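CREG-like beta-barrel domain-containing protein (Agrobacterium tumefaciens, PDB 3DNH) is of unknown function but carries a closed CREG-like beta-barrel, whose relatives in the pyridoxamine 5'-phosphate oxidase group often bind FMN. Local coordinates at residues Lys210-Ile224 with Ala227-Val241. Residues are numbered along the deposited sequence; the frame is centred on the assembly and turned at random.
Sequences KTGRWKITSIDPDGI and ASASDLARLWFAERV
Arg-234 reaches across the sheet and grips Asp-220 end-on in a salt bridge with two hydrogen bonds. Arg-234 NH2 donates to Asp-220 OD1 at 2.7 Å, exactly in the guanidinium plane and on the syn lone pair, and Arg-234 NH1 to Asp-220 OD2 at 2.8 Å, 17° out of the carboxylate plane. The arginine chain is extended, with CG opposite the backbone N (chi1 -177°), which carries the guanidinium from strand 232-236 over Gly-223 and Ile-224 to Asp-220. The anti lone pair of OD1 accepts from Asp-222 N, closing an Asx turn, and NH1 has a second carboxylate in Asp-225.

The middle strand 223-227 is bonded to both neighbours: Ala-227 forms an antiparallel hydrogen-bonded pair with Lys-215 of strand 215-220, and Ile-224 one with Leu-235 of strand 232-236. Beyond the strand, Asp-222 O accepts from Phe-237 N at 2.9 Å and Pro-221 O from Val-241 N at 2.8 Å; a water joins Asp-222 O to Phe-237 O.

Two aromatic rings take CH-pi contacts over a face. Gly-223 CA sits 3.6 Å from the centroid of the Phe-237 ring, whose far end meets Ile-224 CG1. Ser-228 CB lies 3.7 Å from the centroid of the six-membered ring of Trp-214, 11° off its normal. Trp-214 NE1 donates to Lys-210 O at 2.8 Å, close to the ring plane, which helps hold the indole's rotation, and helix 199-206 packs against it.

With one carboxylate binding both the arginine and the turn, the salt bridge probably stiffens the 220-223 corner of this small three-stranded antiparallel sheet, separate from the barrel.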
# COMPACT_ATOMS: atom_id res chain seq x y z
N LYS A 210 21.27 -0.24 0.78
CA LYS A 210 22.14 -1.20 0.09
C LYS A 210 22.75 -0.59 -1.16
O LYS A 210 22.08 0.14 -1.89
CB LYS A 210 21.36 -2.46 -0.28
CG LYS A 210 21.53 -3.66 0.68
CD LYS A 210 20.38 -3.83 1.67
CE LYS A 210 19.09 -4.41 1.01
NZ LYS A 210 18.34 -3.40 0.15
N THR A 211 24.02 -0.92 -1.42
CA THR A 211 24.72 -0.47 -2.63
C THR A 211 23.88 -0.70 -3.90
O THR A 211 22.95 -1.52 -3.93
CB THR A 211 26.15 -1.08 -2.74
OG1 THR A 211 26.88 -0.42 -3.80
CG2 THR A 211 26.09 -2.60 -2.98
N GLY A 212 24.18 0.07 -4.93
CA GLY A 212 23.33 0.08 -6.11
C GLY A 212 23.62 1.27 -6.98
O GLY A 212 24.62 1.97 -6.77
N ARG A 213 22.76 1.49 -7.96
CA ARG A 213 22.93 2.65 -8.83
C ARG A 213 22.06 3.74 -8.26
O ARG A 213 20.88 3.88 -8.62
CB ARG A 213 22.67 2.33 -10.32
CG ARG A 213 23.54 1.15 -10.93
CD ARG A 213 24.97 0.96 -10.31
NE ARG A 213 25.97 2.01 -10.64
CZ ARG A 213 26.66 2.75 -9.76
NH1 ARG A 213 26.48 2.60 -8.44
NH2 ARG A 213 27.56 3.65 -10.19
N TRP A 214 22.64 4.47 -7.31
CA TRP A 214 21.99 5.58 -6.60
C TRP A 214 22.21 6.94 -7.26
O TRP A 214 23.24 7.18 -7.88
CB TRP A 214 22.54 5.64 -5.18
CG TRP A 214 22.06 4.49 -4.37
CD1 TRP A 214 22.68 3.29 -4.20
CD2 TRP A 214 20.81 4.40 -3.67
NE1 TRP A 214 21.93 2.48 -3.39
CE2 TRP A 214 20.76 3.12 -3.07
CE3 TRP A 214 19.74 5.28 -3.47
CZ2 TRP A 214 19.67 2.70 -2.28
CZ3 TRP A 214 18.68 4.87 -2.68
CH2 TRP A 214 18.65 3.59 -2.09
N LYS A 215 21.23 7.83 -7.09
CA LYS A 215 21.37 9.25 -7.44
C LYS A 215 20.81 10.10 -6.32
O LYS A 215 19.83 9.71 -5.69
CB LYS A 215 20.63 9.57 -8.74
CG LYS A 215 21.28 8.98 -10.05
CD LYS A 215 22.64 9.65 -10.39
CE LYS A 215 23.43 8.94 -11.51
NZ LYS A 215 24.85 9.43 -11.73
N ILE A 216 21.45 11.25 -6.06
CA ILE A 216 20.87 12.29 -5.22
C ILE A 216 19.73 12.90 -5.95
O ILE A 216 19.90 13.30 -7.12
CB ILE A 216 21.86 13.38 -4.92
CG1 ILE A 216 23.02 12.79 -4.11
CG2 ILE A 216 21.18 14.59 -4.17
CD1 ILE A 216 24.16 13.71 -3.93
N THR A 217 18.57 12.95 -5.30
CA THR A 217 17.39 13.55 -5.89
C THR A 217 17.14 14.93 -5.33
O THR A 217 16.55 15.78 -6.03
CB THR A 217 16.11 12.65 -5.75
OG1 THR A 217 15.86 12.38 -4.36
CG2 THR A 217 16.35 11.30 -6.48
N SER A 218 17.59 15.19 -4.09
CA SER A 218 17.26 16.40 -3.42
C SER A 218 18.17 16.64 -2.24
O SER A 218 18.43 15.71 -1.47
CB SER A 218 15.78 16.36 -2.96
OG SER A 218 15.30 17.62 -2.56
N ILE A 219 18.65 17.88 -2.10
CA ILE A 219 19.44 18.32 -0.92
C ILE A 219 18.63 19.39 -0.21
O ILE A 219 18.08 20.27 -0.87
CB ILE A 219 20.81 18.91 -1.33
CG1 ILE A 219 21.63 17.86 -2.12
CG2 ILE A 219 21.54 19.49 -0.09
CD1 ILE A 219 22.81 18.41 -2.89
N ASP A 220 18.54 19.30 1.11
CA ASP A 220 17.79 20.30 1.90
C ASP A 220 18.56 20.61 3.19
O ASP A 220 19.59 19.97 3.48
CB ASP A 220 16.30 19.85 2.10
CG ASP A 220 16.17 18.54 2.90
OD1 ASP A 220 16.56 18.52 4.10
OD2 ASP A 220 15.68 17.51 2.34
N PRO A 221 18.12 21.60 3.96
CA PRO A 221 18.91 21.89 5.16
C PRO A 221 19.13 20.73 6.16
O PRO A 221 20.09 20.77 6.95
CB PRO A 221 18.11 23.03 5.83
CG PRO A 221 17.47 23.72 4.69
CD PRO A 221 17.02 22.59 3.78
N ASP A 222 18.25 19.74 6.14
CA ASP A 222 18.29 18.65 7.13
C ASP A 222 18.94 17.36 6.60
O ASP A 222 19.32 16.45 7.37
CB ASP A 222 16.87 18.36 7.65
CG ASP A 222 16.32 19.47 8.53
OD1 ASP A 222 17.12 20.28 9.06
OD2 ASP A 222 15.08 19.53 8.68
N GLY A 223 19.11 17.30 5.29
CA GLY A 223 19.78 16.14 4.68
C GLY A 223 19.56 15.98 3.19
O GLY A 223 19.23 16.93 2.50
N ILE A 224 19.70 14.74 2.72
CA ILE A 224 19.82 14.46 1.31
C ILE A 224 18.94 13.26 0.99
O ILE A 224 19.06 12.20 1.65
CB ILE A 224 21.32 14.11 0.90
CG1 ILE A 224 22.31 15.23 1.28
CG2 ILE A 224 21.37 13.73 -0.65
CD1 ILE A 224 23.84 14.81 1.25
N ALA A 227 17.71 8.14 -4.54
CA ALA A 227 16.96 7.07 -5.14
C ALA A 227 17.82 6.13 -5.99
O ALA A 227 18.84 6.53 -6.60
CB ALA A 227 15.74 7.62 -5.97
N SER A 228 17.42 4.86 -5.97
CA SER A 228 17.90 3.85 -6.92
C SER A 228 16.64 3.31 -7.56
O SER A 228 15.55 3.82 -7.30
CB SER A 228 18.64 2.74 -6.21
OG SER A 228 17.74 1.95 -5.44
N ALA A 229 16.78 2.29 -8.41
CA ALA A 229 15.63 1.67 -9.05
C ALA A 229 14.64 0.98 -8.08
O ALA A 229 13.43 1.16 -8.21
CB ALA A 229 16.08 0.70 -10.11
N SER A 230 15.16 0.20 -7.12
CA SER A 230 14.30 -0.51 -6.16
C SER A 230 14.09 0.17 -4.81
O SER A 230 13.13 -0.17 -4.11
CB SER A 230 14.77 -1.96 -5.96
OG SER A 230 16.07 -2.01 -5.38
N ASP A 231 14.95 1.14 -4.45
CA ASP A 231 14.92 1.74 -3.11
C ASP A 231 15.05 3.27 -3.02
O ASP A 231 15.43 3.94 -3.97
CB ASP A 231 16.00 1.08 -2.24
CG ASP A 231 15.57 0.91 -0.78
OD1 ASP A 231 16.34 0.25 -0.04
OD2 ASP A 231 14.47 1.41 -0.36
N LEU A 232 14.71 3.81 -1.86
CA LEU A 232 14.89 5.23 -1.55
C LEU A 232 15.67 5.30 -0.23
O LEU A 232 15.48 4.43 0.65
CB LEU A 232 13.53 5.97 -1.38
CG LEU A 232 12.53 5.99 -2.55
CD1 LEU A 232 11.20 6.62 -2.12
CD2 LEU A 232 13.11 6.70 -3.80
N ALA A 233 16.49 6.34 -0.11
CA ALA A 233 17.26 6.61 1.12
C ALA A 233 17.21 8.09 1.48
O ALA A 233 16.96 8.97 0.60
CB ALA A 233 18.73 6.15 0.95
N ARG A 234 17.37 8.36 2.78
CA ARG A 234 17.57 9.72 3.26
C ARG A 234 18.74 9.75 4.24
O ARG A 234 18.71 9.07 5.28
CB ARG A 234 16.31 10.33 3.92
CG ARG A 234 16.60 11.78 4.33
CD ARG A 234 15.42 12.50 4.81
NE ARG A 234 15.69 13.87 5.27
CZ ARG A 234 15.94 14.95 4.52
NH1 ARG A 234 16.05 14.89 3.18
NH2 ARG A 234 16.08 16.13 5.15
N LEU A 235 19.75 10.55 3.92
CA LEU A 235 20.91 10.75 4.83
C LEU A 235 20.66 12.02 5.64
O LEU A 235 20.54 13.08 5.05
CB LEU A 235 22.22 10.88 4.05
CG LEU A 235 23.58 11.02 4.82
CD1 LEU A 235 23.80 9.89 5.77
CD2 LEU A 235 24.77 11.09 3.82
N TRP A 236 20.59 11.91 6.98
CA TRP A 236 20.40 13.08 7.82
C TRP A 236 21.69 13.73 8.22
O TRP A 236 22.63 13.05 8.65
CB TRP A 236 19.59 12.74 9.07
CG TRP A 236 18.20 12.24 8.71
CD1 TRP A 236 17.84 10.94 8.38
CD2 TRP A 236 17.00 13.02 8.63
NE1 TRP A 236 16.49 10.86 8.15
CE2 TRP A 236 15.94 12.12 8.28
CE3 TRP A 236 16.71 14.38 8.84
CZ2 TRP A 236 14.61 12.55 8.12
CZ3 TRP A 236 15.35 14.81 8.69
CH2 TRP A 236 14.34 13.90 8.33
N PHE A 237 21.76 15.05 8.09
CA PHE A 237 22.95 15.79 8.57
C PHE A 237 23.00 15.73 10.07
O PHE A 237 21.94 15.65 10.74
CB PHE A 237 22.91 17.24 8.10
CG PHE A 237 22.95 17.40 6.59
CD1 PHE A 237 23.82 16.59 5.81
CD2 PHE A 237 22.15 18.36 5.96
CE1 PHE A 237 23.90 16.73 4.47
CE2 PHE A 237 22.22 18.52 4.55
CZ PHE A 237 23.07 17.71 3.81
N ALA A 238 24.21 15.77 10.63
CA ALA A 238 24.34 15.89 12.08
C ALA A 238 23.84 17.25 12.60
O ALA A 238 23.35 17.33 13.71
CB ALA A 238 25.79 15.60 12.57
N GLU A 239 24.01 18.31 11.82
CA GLU A 239 23.42 19.59 12.16
C GLU A 239 22.88 20.27 10.91
O GLU A 239 23.24 19.89 9.80
CB GLU A 239 24.37 20.48 12.99
CG GLU A 239 25.66 20.85 12.32
CD GLU A 239 26.61 21.55 13.27
OE1 GLU A 239 27.77 21.81 12.85
OE2 GLU A 239 26.22 21.84 14.42
N ARG A 240 21.97 21.24 11.12
CA ARG A 240 21.19 21.87 10.04
C ARG A 240 22.17 22.63 9.18
O ARG A 240 23.07 23.27 9.70
CB ARG A 240 20.14 22.83 10.64
CG ARG A 240 19.32 23.63 9.63
CD ARG A 240 18.37 24.67 10.32
NE ARG A 240 17.91 25.65 9.33
CZ ARG A 240 16.92 25.43 8.47
NH1 ARG A 240 16.28 24.27 8.46
NH2 ARG A 240 16.59 26.37 7.60
N VAL A 241 21.96 22.61 7.88
CA VAL A 241 22.92 23.20 6.92
C VAL A 241 22.23 24.37 6.18
O VAL A 241 21.09 24.26 5.74
CB VAL A 241 23.44 22.11 5.94
CG1 VAL A 241 24.04 22.73 4.69
CG2 VAL A 241 24.48 21.23 6.67
O HOH W 1 19.35 16.57 10.00